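Local coordinates for tubulin-like protein CetZ (Methanosaeta thermophila, PDB 3ZID) that binds GTP as a tubulin- and FtsZ-like GTPase and is probably involved in the control of cell shape, at residues V142-E147 with V329-K334; G227-G232 with E323-L328; Q177-F182 with G258-A263; T136-A141 with G170-D175; N252-V257 with V316-S321. All coordinates share one frame; numbering follows the deposited sequence.

Interaction 1 of 5, residues V142-E147 with V329-K334. With GDP (guanosine-5'-diphosphate), chain C.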
# COMPACT_ATOMS: atom_id res chain seq x y z
N VAL A 142 0.37 0.94 -3.08
CA VAL A 142 -0.30 0.13 -4.09
C VAL A 142 0.50 0.04 -5.41
O VAL A 142 0.77 1.07 -6.03
CB VAL A 142 -1.71 0.66 -4.38
CG1 VAL A 142 -2.36 -0.16 -5.47
CG2 VAL A 142 -2.56 0.66 -3.07
N LEU A 143 0.87 -1.17 -5.80
CA LEU A 143 1.71 -1.40 -7.00
C LEU A 143 0.88 -1.50 -8.26
O LEU A 143 -0.27 -1.93 -8.20
CB LEU A 143 2.50 -2.71 -6.84
CG LEU A 143 3.23 -2.85 -5.51
CD1 LEU A 143 3.90 -4.20 -5.42
CD2 LEU A 143 4.22 -1.71 -5.35
N PRO A 144 1.47 -1.14 -9.42
CA PRO A 144 0.73 -1.10 -10.68
C PRO A 144 0.35 -2.47 -11.22
O PRO A 144 0.90 -3.47 -10.78
CB PRO A 144 1.70 -0.40 -11.65
CG PRO A 144 3.05 -0.73 -11.11
CD PRO A 144 2.88 -0.75 -9.61
N PHE A 145 -0.63 -2.51 -12.11
CA PHE A 145 -0.87 -3.69 -12.95
C PHE A 145 0.37 -3.93 -13.80
O PHE A 145 1.01 -2.98 -14.22
CB PHE A 145 -2.06 -3.49 -13.86
CG PHE A 145 -3.35 -3.33 -13.15
CD1 PHE A 145 -3.89 -4.38 -12.43
CD2 PHE A 145 -4.05 -2.12 -13.22
CE1 PHE A 145 -5.10 -4.23 -11.77
CE2 PHE A 145 -5.26 -1.97 -12.58
CZ PHE A 145 -5.79 -3.03 -11.85
N ARG A 146 0.73 -5.19 -14.03
CA ARG A 146 1.91 -5.58 -14.81
C ARG A 146 2.03 -4.88 -16.16
O ARG A 146 3.09 -4.37 -16.53
CB ARG A 146 1.91 -7.10 -14.99
CG ARG A 146 3.04 -7.70 -15.83
CD ARG A 146 2.89 -9.21 -15.77
NE ARG A 146 3.32 -9.70 -14.45
CZ ARG A 146 2.89 -10.81 -13.87
NH1 ARG A 146 1.97 -11.57 -14.46
NH2 ARG A 146 3.36 -11.16 -12.68
N GLU A 147 0.93 -4.85 -16.90
CA GLU A 147 0.97 -4.29 -18.24
C GLU A 147 0.38 -2.89 -18.26
O GLU A 147 -0.15 -2.44 -19.27
CB GLU A 147 0.29 -5.21 -19.26
CG GLU A 147 1.10 -6.46 -19.57
CD GLU A 147 0.29 -7.52 -20.32
OE1 GLU A 147 -0.89 -7.26 -20.62
OE2 GLU A 147 0.84 -8.61 -20.59
N VAL A 329 11.71 -7.01 -7.48
CA VAL A 329 12.86 -6.95 -8.39
C VAL A 329 12.38 -7.05 -9.84
O VAL A 329 12.81 -6.28 -10.71
CB VAL A 329 13.90 -8.04 -8.05
CG1 VAL A 329 15.03 -8.07 -9.10
CG2 VAL A 329 14.46 -7.80 -6.65
N GLU A 330 11.43 -7.96 -10.06
CA GLU A 330 10.79 -8.13 -11.36
C GLU A 330 10.20 -6.80 -11.84
O GLU A 330 10.33 -6.45 -13.01
CB GLU A 330 9.71 -9.21 -11.24
CG GLU A 330 8.87 -9.48 -12.49
CD GLU A 330 7.67 -10.40 -12.20
OE1 GLU A 330 7.43 -10.72 -11.01
OE2 GLU A 330 6.96 -10.78 -13.16
N LEU A 331 9.54 -6.08 -10.93
CA LEU A 331 8.95 -4.78 -11.24
C LEU A 331 10.02 -3.78 -11.66
O LEU A 331 9.84 -3.02 -12.62
CB LEU A 331 8.16 -4.26 -10.03
CG LEU A 331 7.68 -2.82 -10.07
CD1 LEU A 331 6.80 -2.61 -11.28
CD2 LEU A 331 6.89 -2.51 -8.83
N TYR A 332 11.12 -3.76 -10.93
CA TYR A 332 12.24 -2.86 -11.24
C TYR A 332 12.83 -3.11 -12.62
O TYR A 332 13.06 -2.18 -13.39
CB TYR A 332 13.32 -2.98 -10.17
CG TYR A 332 13.12 -1.97 -9.07
CD1 TYR A 332 12.24 -2.22 -8.03
CD2 TYR A 332 13.79 -0.75 -9.10
CE1 TYR A 332 12.04 -1.30 -7.03
CE2 TYR A 332 13.60 0.18 -8.11
CZ TYR A 332 12.72 -0.10 -7.08
OH TYR A 332 12.51 0.82 -6.08
N GLU A 333 13.06 -4.38 -12.93
CA GLU A 333 13.60 -4.79 -14.21
C GLU A 333 12.67 -4.38 -15.36
O GLU A 333 13.12 -3.91 -16.40
CB GLU A 333 13.83 -6.30 -14.23
CG GLU A 333 14.93 -6.79 -13.29
CD GLU A 333 15.06 -8.32 -13.27
OE1 GLU A 333 14.20 -9.00 -13.87
OE2 GLU A 333 16.00 -8.84 -12.63
N LYS A 334 11.36 -4.48 -15.14
CA LYS A 334 10.41 -4.06 -16.18
C LYS A 334 10.43 -2.55 -16.40
O LYS A 334 10.31 -2.08 -17.53
CB LYS A 334 9.00 -4.59 -15.87
CG LYS A 334 8.94 -6.11 -16.00
CD LYS A 334 7.64 -6.71 -15.50
CE LYS A 334 7.62 -8.23 -15.69
NZ LYS A 334 6.44 -8.86 -15.03
PB GDP C . -2.57 9.93 -8.80
O1B GDP C . -1.80 9.67 -7.52
O2B GDP C . -3.95 10.45 -8.47
O3B GDP C . -1.80 10.96 -9.61
O3A GDP C . -2.63 8.59 -9.68
PA GDP C . -3.38 7.26 -9.20
O1A GDP C . -4.63 7.05 -9.99
O2A GDP C . -3.63 7.21 -7.71
O5' GDP C . -2.26 6.20 -9.55
C5' GDP C . -2.48 5.29 -10.61
C4' GDP C . -2.13 3.89 -10.11
O4' GDP C . -3.05 3.55 -9.08
C3' GDP C . -2.32 2.90 -11.23
O3' GDP C . -1.45 1.81 -10.95
C2' GDP C . -3.76 2.50 -11.05
O2' GDP C . -3.95 1.18 -11.56
C1' GDP C . -3.91 2.50 -9.54
N9 GDP C . -5.24 2.85 -9.05
C8 GDP C . -5.98 3.93 -9.36
N7 GDP C . -7.13 3.94 -8.65
C5 GDP C . -7.12 2.84 -7.87
C6 GDP C . -8.01 2.24 -6.87
O6 GDP C . -9.10 2.77 -6.60
N1 GDP C . -7.63 1.11 -6.28
C2 GDP C . -6.47 0.51 -6.57
N2 GDP C . -6.17 -0.64 -5.92
N3 GDP C . -5.58 0.98 -7.47
C4 GDP C . -5.86 2.13 -8.13
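Two cations come unusually close here: Arg146 NE and Lys334 NZ, both donors, are 3.3 Å apart. The carboxylate of Glu330 probably offsets the repulsion. Lys334, one turn further along helix 326-369, donates through NZ to Glu330 OE2 from above the carboxylate plane, a salt-bridged hydrogen bond of 2.7 Å. The same OE2 lies 3.7 Å from Arg146 NH2, a long salt bridge in which the oxygen sits well out of the guanidinium plane, an attraction of charges without a directed N-H bond. Arg146 reaches this pair because its chain starts anti to the backbone N (chi1 177°) and bends at chi3. Beside the charged group, Pro144 CG and Leu331 CD1 meet tip to tip at 4.2 Å, and Leu143 CD2 touches Leu331 CD2 loosely. The 142-147 segment also borders the nucleotide: Phe145 CE2 lies 3.6 Å from GDP O2'. One carboxylate thus serves two cations, probably tying the long C-terminal helix electrostatically to a loop of the GDP pocket.

Interaction 2 of 5, residues G227-G232 with E323-L328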
# COMPACT_ATOMS: atom_id res chain seq x y z
N GLY A 227 11.28 -4.90 10.43
CA GLY A 227 12.20 -6.00 10.24
C GLY A 227 12.63 -6.12 8.79
O GLY A 227 12.03 -5.52 7.90
N GLY A 228 13.70 -6.88 8.55
CA GLY A 228 14.09 -7.26 7.20
C GLY A 228 14.20 -6.10 6.22
O GLY A 228 14.91 -5.14 6.48
N LEU A 229 13.47 -6.20 5.11
CA LEU A 229 13.45 -5.16 4.06
C LEU A 229 12.69 -3.90 4.43
O LEU A 229 12.70 -2.94 3.65
CB LEU A 229 12.77 -5.69 2.80
CG LEU A 229 13.32 -6.88 2.03
CD1 LEU A 229 12.36 -7.19 0.90
CD2 LEU A 229 14.71 -6.57 1.50
N ARG A 230 11.98 -3.94 5.56
CA ARG A 230 11.09 -2.86 6.00
C ARG A 230 9.93 -2.68 5.03
O ARG A 230 9.38 -1.59 4.84
CB ARG A 230 11.85 -1.55 6.20
CG ARG A 230 12.83 -1.61 7.35
CD ARG A 230 13.73 -0.41 7.34
NE ARG A 230 13.00 0.84 7.51
CZ ARG A 230 12.73 1.38 8.70
NH1 ARG A 230 13.12 0.78 9.82
NH2 ARG A 230 12.06 2.53 8.76
N MET A 231 9.57 -3.79 4.39
CA MET A 231 8.39 -3.85 3.57
C MET A 231 7.68 -5.13 3.94
O MET A 231 8.31 -6.12 4.29
CB MET A 231 8.77 -3.94 2.09
CG MET A 231 9.41 -2.71 1.51
SD MET A 231 9.98 -3.14 -0.14
CE MET A 231 10.32 -1.55 -0.86
N GLY A 232 6.36 -5.12 3.79
CA GLY A 232 5.59 -6.29 4.14
C GLY A 232 4.23 -6.21 3.53
O GLY A 232 3.99 -5.45 2.59
N GLU A 323 11.91 -10.55 4.18
CA GLU A 323 13.37 -10.59 4.08
C GLU A 323 13.79 -10.42 2.62
O GLU A 323 14.80 -9.80 2.32
CB GLU A 323 13.93 -11.93 4.59
CG GLU A 323 13.73 -12.17 6.08
CD GLU A 323 14.49 -11.18 6.96
OE1 GLU A 323 15.67 -10.91 6.69
OE2 GLU A 323 13.88 -10.66 7.93
N ARG A 324 13.02 -11.02 1.72
CA ARG A 324 13.28 -10.99 0.28
C ARG A 324 11.99 -10.65 -0.47
O ARG A 324 10.89 -10.97 -0.01
CB ARG A 324 13.81 -12.36 -0.17
CG ARG A 324 14.98 -12.83 0.67
CD ARG A 324 15.51 -14.16 0.24
NE ARG A 324 14.87 -15.27 0.93
CZ ARG A 324 14.04 -16.12 0.33
NH1 ARG A 324 13.75 -15.97 -0.96
NH2 ARG A 324 13.52 -17.12 1.01
N ALA A 325 12.13 -9.98 -1.61
CA ALA A 325 10.97 -9.61 -2.42
C ALA A 325 11.26 -9.73 -3.91
O ALA A 325 11.34 -8.71 -4.60
CB ALA A 325 10.57 -8.19 -2.11
N PRO A 326 11.39 -10.96 -4.43
CA PRO A 326 11.71 -11.13 -5.85
C PRO A 326 10.67 -10.48 -6.77
O PRO A 326 11.02 -10.03 -7.86
CB PRO A 326 11.76 -12.65 -6.04
CG PRO A 326 11.01 -13.22 -4.84
CD PRO A 326 11.29 -12.26 -3.73
N GLY A 327 9.42 -10.41 -6.33
CA GLY A 327 8.37 -9.77 -7.12
C GLY A 327 8.64 -8.30 -7.41
O GLY A 327 8.33 -7.79 -8.49
N LEU A 328 9.19 -7.60 -6.42
CA LEU A 328 9.59 -6.20 -6.58
C LEU A 328 10.79 -6.05 -7.52
O LEU A 328 10.89 -5.07 -8.26
CB LEU A 328 9.90 -5.57 -5.22
CG LEU A 328 8.68 -5.33 -4.33
CD1 LEU A 328 9.11 -4.74 -3.02
CD2 LEU A 328 7.67 -4.43 -5.00
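Gly228 meets Glu323 first: its CA lies 3.5 Å from Glu323 OE2, with no hydrogen bond between them. Gly227 to Arg230 form a type II' beta turn, closed by Arg230 N to Gly227 O, and Gly228 takes the positive phi of its second position; a CB there would probably clash with Glu323 OE2, on a side chain folded back by the bend at its chi2. Leu229 follows and lays its branched end along the opposing backbone. Its CG is 3.3 Å from Glu323 O, while CD1 reaches past the Arg324 carbonyl carbon to Ala325 CB at 3.6 Å. Met231 then extends its chain beyond CG to meet Leu328 tip to tip, SD to CD1 at 3.4 Å. Ala325 holds the N-cap position of helix 326-369, so Leu229 packs just ahead of that helix and Met231 on its first turn. The loop joins helix 219-225 to strand 232-238, Leu229 and Met231 make backbone hydrogen bonds with Leu322 of strand 315-322, and helix 150-165 adds Ile164 against Met231 and Leu160 against Leu328.

Interaction 3 of 5, residues Q177-F182 with G258-A263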
# COMPACT_ATOMS: atom_id res chain seq x y z
N GLN A 177 -1.64 -6.28 -9.46
CA GLN A 177 -1.56 -7.35 -10.45
C GLN A 177 -2.01 -8.67 -9.89
O GLN A 177 -2.88 -9.33 -10.45
CB GLN A 177 -0.13 -7.47 -11.01
CG GLN A 177 0.00 -8.46 -12.17
CD GLN A 177 -0.95 -8.15 -13.32
OE1 GLN A 177 -1.01 -7.01 -13.79
NE2 GLN A 177 -1.69 -9.16 -13.77
N TYR A 178 -1.45 -9.04 -8.75
CA TYR A 178 -1.80 -10.29 -8.13
C TYR A 178 -3.27 -10.30 -7.73
O TYR A 178 -3.95 -11.33 -7.81
CB TYR A 178 -0.93 -10.52 -6.89
CG TYR A 178 -1.19 -11.85 -6.24
CD1 TYR A 178 -0.82 -13.04 -6.88
CD2 TYR A 178 -1.85 -11.94 -5.01
CE1 TYR A 178 -1.07 -14.27 -6.29
CE2 TYR A 178 -2.11 -13.17 -4.42
CZ TYR A 178 -1.71 -14.33 -5.07
OH TYR A 178 -1.96 -15.56 -4.50
N LEU A 179 -3.79 -9.13 -7.36
CA LEU A 179 -5.16 -9.05 -6.84
C LEU A 179 -6.17 -8.80 -7.96
O LEU A 179 -7.37 -8.93 -7.75
CB LEU A 179 -5.27 -7.96 -5.77
CG LEU A 179 -4.40 -8.16 -4.52
CD1 LEU A 179 -4.58 -7.02 -3.52
CD2 LEU A 179 -4.72 -9.49 -3.83
N LYS A 180 -5.65 -8.49 -9.15
CA LYS A 180 -6.44 -8.20 -10.35
C LYS A 180 -7.51 -9.24 -10.62
O LYS A 180 -7.24 -10.44 -10.66
CB LYS A 180 -5.52 -8.14 -11.57
CG LYS A 180 -6.19 -7.72 -12.87
CD LYS A 180 -5.21 -7.82 -14.02
CE LYS A 180 -4.95 -9.31 -14.34
NZ LYS A 180 -4.09 -9.56 -15.54
N ARG A 181 -8.74 -8.75 -10.79
CA ARG A 181 -9.92 -9.58 -11.07
C ARG A 181 -10.83 -8.78 -11.98
O ARG A 181 -10.64 -7.58 -12.15
CB ARG A 181 -10.67 -9.97 -9.80
CG ARG A 181 -9.86 -10.69 -8.75
CD ARG A 181 -9.34 -12.01 -9.27
NE ARG A 181 -8.07 -12.37 -8.65
CZ ARG A 181 -7.98 -13.05 -7.52
NH1 ARG A 181 -9.09 -13.45 -6.89
NH2 ARG A 181 -6.79 -13.34 -7.01
N PHE A 182 -11.80 -9.46 -12.57
CA PHE A 182 -12.80 -8.84 -13.44
C PHE A 182 -12.26 -8.35 -14.77
O PHE A 182 -12.81 -7.41 -15.35
CB PHE A 182 -13.56 -7.72 -12.73
CG PHE A 182 -14.12 -8.12 -11.41
CD1 PHE A 182 -15.20 -9.00 -11.34
CD2 PHE A 182 -13.58 -7.64 -10.23
CE1 PHE A 182 -15.72 -9.37 -10.12
CE2 PHE A 182 -14.11 -8.02 -9.00
CZ PHE A 182 -15.18 -8.88 -8.95
N GLY A 258 -4.07 -15.37 0.21
CA GLY A 258 -4.60 -14.66 1.37
C GLY A 258 -3.95 -13.29 1.57
O GLY A 258 -4.46 -12.45 2.33
N LEU A 259 -2.81 -13.07 0.91
CA LEU A 259 -1.99 -11.87 1.06
C LEU A 259 -2.35 -10.75 0.06
O LEU A 259 -2.91 -11.02 -0.99
CB LEU A 259 -0.52 -12.24 0.90
CG LEU A 259 -0.01 -13.31 1.88
CD1 LEU A 259 1.42 -13.69 1.52
CD2 LEU A 259 -0.10 -12.85 3.32
N LEU A 260 -2.02 -9.50 0.39
CA LEU A 260 -2.26 -8.38 -0.53
C LEU A 260 -1.12 -8.28 -1.57
O LEU A 260 -1.26 -7.64 -2.63
CB LEU A 260 -2.39 -7.08 0.24
CG LEU A 260 -3.62 -6.94 1.15
CD1 LEU A 260 -3.51 -5.65 1.91
CD2 LEU A 260 -4.90 -6.95 0.33
N TYR A 261 -0.03 -8.96 -1.26
CA TYR A 261 1.15 -9.02 -2.09
C TYR A 261 1.60 -10.48 -2.01
O TYR A 261 1.71 -11.01 -0.92
CB TYR A 261 2.22 -8.06 -1.54
CG TYR A 261 3.59 -8.20 -2.22
CD1 TYR A 261 4.53 -9.11 -1.75
CD2 TYR A 261 3.92 -7.43 -3.33
CE1 TYR A 261 5.77 -9.24 -2.36
CE2 TYR A 261 5.15 -7.56 -3.95
CZ TYR A 261 6.07 -8.45 -3.46
OH TYR A 261 7.28 -8.58 -4.08
N PRO A 262 1.88 -11.12 -3.16
CA PRO A 262 2.14 -12.56 -3.21
C PRO A 262 3.50 -13.00 -2.67
O PRO A 262 4.28 -13.61 -3.41
CB PRO A 262 2.08 -12.88 -4.71
CG PRO A 262 2.48 -11.62 -5.38
CD PRO A 262 1.93 -10.50 -4.50
N ALA A 263 3.78 -12.73 -1.40
CA ALA A 263 4.98 -13.26 -0.76
C ALA A 263 4.84 -14.78 -0.56
O ALA A 263 3.75 -15.30 -0.36
CB ALA A 263 5.24 -12.58 0.56
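Tyr178 lays one face of its ring on Pro262, whose CB sits over the centre, 3.7 Å from the ring centroid and 13° off the normal, a CH-pi contact. With CG anti to the backbone N (chi1 -177°), the aromatic group swings from helix 176-179 toward the proline. Pro262 CD also lies 3.7 Å from Tyr178 CB, extending the overlap to the root of the ring. At the ring edge, close to its plane, stands Leu259 O, 4.1 Å from Tyr178 CE2. Pro262 is the centre of an inverse gamma turn, closed by Ala263 N to Tyr261 O, in the loop between helix 246-252 and strand 270-279; the contact thereby joins the GTPase domain to the loop leading into the mixed sheet. An alanine in place of Tyr178 would remove the ring and is likely to open a gap over Pro262 CB. Leu179 CD1 lies 3.5 Å from Leu260 O and 3.9 Å from Leu260 CD2, and Leu179 CD2 is 3.7 Å from Leu259 O.

Interaction 4 of 5, residues T136-A141 with G170-D175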
# COMPACT_ATOMS: atom_id res chain seq x y z
N THR A 136 3.87 5.99 14.99
CA THR A 136 4.13 4.90 14.08
C THR A 136 3.50 5.31 12.76
O THR A 136 2.28 5.55 12.69
CB THR A 136 3.50 3.62 14.57
OG1 THR A 136 4.10 3.25 15.81
CG2 THR A 136 3.67 2.49 13.54
N ILE A 137 4.32 5.45 11.72
CA ILE A 137 3.85 5.95 10.43
C ILE A 137 4.03 4.87 9.38
O ILE A 137 5.15 4.44 9.12
CB ILE A 137 4.59 7.22 10.00
CG1 ILE A 137 4.50 8.27 11.12
CG2 ILE A 137 4.03 7.75 8.69
CD1 ILE A 137 5.11 9.62 10.79
N VAL A 138 2.92 4.42 8.80
CA VAL A 138 2.94 3.26 7.92
C VAL A 138 2.39 3.57 6.54
O VAL A 138 1.19 3.82 6.38
CB VAL A 138 2.10 2.13 8.53
CG1 VAL A 138 2.03 0.94 7.57
CG2 VAL A 138 2.68 1.71 9.89
N PRO A 139 3.26 3.58 5.53
CA PRO A 139 2.69 3.70 4.19
C PRO A 139 2.02 2.41 3.71
O PRO A 139 2.47 1.28 3.98
CB PRO A 139 3.90 4.06 3.31
CG PRO A 139 5.07 3.62 4.07
CD PRO A 139 4.72 3.77 5.53
N ILE A 140 0.90 2.60 3.02
CA ILE A 140 0.22 1.54 2.30
C ILE A 140 0.48 1.83 0.83
O ILE A 140 -0.10 2.77 0.27
CB ILE A 140 -1.29 1.57 2.55
CG1 ILE A 140 -1.57 1.70 4.05
CG2 ILE A 140 -1.96 0.35 1.96
CD1 ILE A 140 -1.03 0.56 4.86
N ALA A 141 1.36 1.04 0.21
CA ALA A 141 1.83 1.32 -1.15
C ALA A 141 1.20 0.38 -2.20
O ALA A 141 1.48 -0.82 -2.20
CB ALA A 141 3.32 1.20 -1.20
N GLY A 170 8.13 0.69 8.12
CA GLY A 170 7.71 -0.41 7.29
C GLY A 170 6.83 0.11 6.19
O GLY A 170 6.66 1.32 6.02
N MET A 171 6.28 -0.80 5.43
CA MET A 171 5.44 -0.43 4.33
C MET A 171 4.56 -1.61 4.01
O MET A 171 5.04 -2.75 3.96
CB MET A 171 6.33 -0.04 3.14
CG MET A 171 5.72 -0.17 1.79
SD MET A 171 6.59 0.83 0.58
CE MET A 171 8.29 0.56 1.02
N ILE A 172 3.27 -1.37 3.87
CA ILE A 172 2.41 -2.46 3.44
C ILE A 172 2.22 -2.46 1.94
O ILE A 172 1.66 -1.53 1.37
CB ILE A 172 1.07 -2.43 4.12
CG1 ILE A 172 1.24 -2.89 5.57
CG2 ILE A 172 0.11 -3.38 3.41
CD1 ILE A 172 0.29 -2.26 6.54
N LEU A 173 2.65 -3.54 1.30
CA LEU A 173 2.57 -3.65 -0.15
C LEU A 173 1.23 -4.19 -0.60
O LEU A 173 0.78 -5.21 -0.10
CB LEU A 173 3.69 -4.57 -0.66
CG LEU A 173 5.13 -4.13 -0.38
CD1 LEU A 173 6.09 -5.21 -0.86
CD2 LEU A 173 5.43 -2.78 -1.06
N VAL A 174 0.61 -3.52 -1.55
CA VAL A 174 -0.63 -3.98 -2.16
C VAL A 174 -0.35 -4.16 -3.66
O VAL A 174 -0.06 -3.20 -4.38
CB VAL A 174 -1.77 -2.95 -1.96
CG1 VAL A 174 -3.11 -3.49 -2.50
CG2 VAL A 174 -1.89 -2.57 -0.48
N ASP A 175 -0.43 -5.40 -4.14
CA ASP A 175 -0.09 -5.69 -5.53
C ASP A 175 -1.33 -5.77 -6.41
O ASP A 175 -2.02 -6.78 -6.42
CB ASP A 175 0.70 -6.99 -5.62
CG ASP A 175 1.22 -7.28 -7.03
OD1 ASP A 175 1.04 -6.42 -7.94
OD2 ASP A 175 1.84 -8.34 -7.23
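A beta-alpha-beta crossover unit, strand 136-143, helix 150-165 and strand 172-175, brings these two neighbouring parallel strands together at one side of the Rossmann-like nucleotide-binding sheet, with 172-175 outermost. The axes of these short segments approach to 4.8 Å at 10°. Three backbone hydrogen bonds stitch them in register: Ile172 N to Pro139 O at 2.8 Å, nearly straight on to the oxygen, Ala141 N to Ile172 O, and Val174 N to Ala141 O. Pro139 lacks an N-H to give, yet its carbonyl does serve the neighbouring strand. On the face carrying Ile140, Ile172 and Val174, Ile140 and Ile172 run alongside each other in the same direction, their CD1 atoms 3.5 Å apart. With chi1 of Ile140 at -48°, CG1 lies beside the backbone N and CG2 anti to it; Ile140 CG2 meets Val174 CG2 at 3.8 Å, so the two branches serve two neighbours. Replacing Ile140 by an alanine would probably leave Val174 CG2 without its Ile140 mate and Ile172 CD1 with Val138 as its remaining neighbour across the strands, opening a gap on this face. Val138 CG1 touches Ile172 CD1, and Met225 of helix 219-225 packs against both of these residues. On the reverse face, Met171 bends at chi3 and sets its SD 3.7 Å from Ala141 CB.

Interaction 5 of 5, residues N252-V257 with V316-S321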
# COMPACT_ATOMS: atom_id res chain seq x y z
N ASN A 252 -4.26 -20.27 5.91
CA ASN A 252 -4.90 -19.61 4.76
C ASN A 252 -4.66 -18.09 4.64
O ASN A 252 -4.76 -17.52 3.57
CB ASN A 252 -6.40 -19.87 4.81
CG ASN A 252 -6.74 -21.26 4.39
OD1 ASN A 252 -5.94 -21.93 3.75
ND2 ASN A 252 -7.90 -21.74 4.82
N SER A 253 -4.41 -17.44 5.78
CA SER A 253 -4.03 -16.02 5.85
C SER A 253 -2.56 -15.83 5.52
O SER A 253 -2.11 -14.70 5.35
CB SER A 253 -4.29 -15.43 7.23
OG SER A 253 -3.30 -15.89 8.12
N LEU A 254 -1.80 -16.93 5.52
CA LEU A 254 -0.39 -16.82 5.18
C LEU A 254 -0.07 -17.37 3.80
O LEU A 254 1.07 -17.27 3.35
CB LEU A 254 0.49 -17.54 6.19
CG LEU A 254 0.45 -16.99 7.60
CD1 LEU A 254 1.25 -17.94 8.46
CD2 LEU A 254 1.08 -15.62 7.55
N ARG A 255 -1.07 -17.82 3.07
CA ARG A 255 -0.73 -18.36 1.78
C ARG A 255 -0.97 -17.21 0.83
O ARG A 255 -1.75 -16.30 1.14
CB ARG A 255 -1.63 -19.55 1.46
CG ARG A 255 -3.09 -19.24 1.61
CD ARG A 255 -3.97 -20.42 1.28
NE ARG A 255 -5.36 -20.00 1.19
CZ ARG A 255 -6.38 -20.82 0.90
NH1 ARG A 255 -6.15 -22.11 0.67
NH2 ARG A 255 -7.61 -20.34 0.84
N GLU A 256 -0.34 -17.29 -0.35
CA GLU A 256 -0.33 -16.18 -1.31
C GLU A 256 -1.72 -15.63 -1.57
O GLU A 256 -1.93 -14.41 -1.55
CB GLU A 256 0.27 -16.63 -2.65
CG GLU A 256 1.77 -16.84 -2.66
CD GLU A 256 2.17 -18.24 -2.24
OE1 GLU A 256 1.32 -18.98 -1.68
OE2 GLU A 256 3.35 -18.61 -2.49
N VAL A 257 -2.66 -16.53 -1.79
CA VAL A 257 -4.04 -16.17 -2.10
C VAL A 257 -4.65 -15.32 -0.98
O VAL A 257 -5.61 -14.59 -1.21
CB VAL A 257 -4.87 -17.43 -2.41
CG1 VAL A 257 -6.31 -17.08 -2.79
CG2 VAL A 257 -4.21 -18.19 -3.55
N VAL A 316 -8.55 -14.37 10.74
CA VAL A 316 -7.16 -14.20 11.07
C VAL A 316 -6.59 -13.09 10.22
O VAL A 316 -6.82 -13.01 9.01
CB VAL A 316 -6.36 -15.50 10.82
CG1 VAL A 316 -4.88 -15.28 11.13
CG2 VAL A 316 -6.90 -16.64 11.69
N LEU A 317 -5.84 -12.23 10.88
CA LEU A 317 -5.03 -11.24 10.20
C LEU A 317 -3.57 -11.56 10.42
O LEU A 317 -3.13 -11.78 11.54
CB LEU A 317 -5.34 -9.84 10.72
CG LEU A 317 -4.47 -8.73 10.10
CD1 LEU A 317 -5.03 -8.35 8.77
CD2 LEU A 317 -4.44 -7.53 11.02
N SER A 318 -2.81 -11.55 9.35
CA SER A 318 -1.37 -11.71 9.46
C SER A 318 -0.66 -10.44 8.97
O SER A 318 -1.01 -9.87 7.94
CB SER A 318 -0.92 -12.94 8.67
OG SER A 318 -1.29 -12.82 7.30
N VAL A 319 0.30 -9.98 9.75
CA VAL A 319 1.12 -8.85 9.34
C VAL A 319 2.47 -9.47 9.10
O VAL A 319 3.05 -10.03 10.01
CB VAL A 319 1.21 -7.75 10.42
CG1 VAL A 319 2.04 -6.55 9.91
CG2 VAL A 319 -0.22 -7.31 10.88
N LEU A 320 2.93 -9.39 7.87
CA LEU A 320 4.19 -10.01 7.47
C LEU A 320 5.23 -8.94 7.17
O LEU A 320 4.91 -7.88 6.65
CB LEU A 320 4.02 -10.82 6.20
CG LEU A 320 3.11 -12.03 6.26
CD1 LEU A 320 3.16 -12.76 4.92
CD2 LEU A 320 3.54 -12.94 7.39
N SER A 321 6.46 -9.24 7.54
CA SER A 321 7.62 -8.46 7.18
C SER A 321 8.49 -9.30 6.25
O SER A 321 8.74 -10.47 6.53
CB SER A 321 8.40 -8.13 8.47
OG SER A 321 9.64 -7.52 8.21
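Val316 CG1 touches Ser253 OG at 3.5 Å at the start of an alternating pattern along strand 315-322, in which Val316, Ser318 and Leu320 turn their side chains toward the 252-257 loop. Ser318 carries the polar link: its OG donates a 2.8 Å hydrogen bond to Ser253 O, coming from above the carbonyl plane, 51° out of it. The torsion that sets this up places OG between the backbone N and the carbonyl carbon (chi1 58°). Ser318 CB meanwhile packs on Leu254 CD2 at 3.5 Å. Leu320 comes last, its CD2 3.6 Å from the same Leu254 CD2, so that one methyl of Leu254 rests against both side chains. Ser253 OG itself bonds to Ile250 O in helix 246-252. Intervening Leu317 and Val319 face the other way, onto helix 186-210. The contact thus lays the turn just after helix 246-252 on one face of the mixed sheet, away from the nucleotide, where a buried serine hydroxyl satisfies a buried carbonyl amid largely apolar packing.

How the interactions relate
From the N terminus, interaction 4 closes first, pairing two strands of the GTPase sheet within a short loop. Interactions 1 and 4 cross, because 142-147 lies between 136-141 and 170-175, while its partner in helix 326-369 comes after both. Interactions 2, 3 and 5 all nest inside the long loop closed by interaction 1. Interaction 3 opens next and crosses both 2 and 5, whereas 5 nests within 2; interaction 4 is in series with 2, 3 and 5. The GTPase sheet is thus tied to the 258-263 loop, the mixed sheet and the C-terminal helix. Leu143 bridges interactions 1 and 2 through Leu328, and Tyr261 OH of interaction 3 lies beside Gly327 of interaction 2.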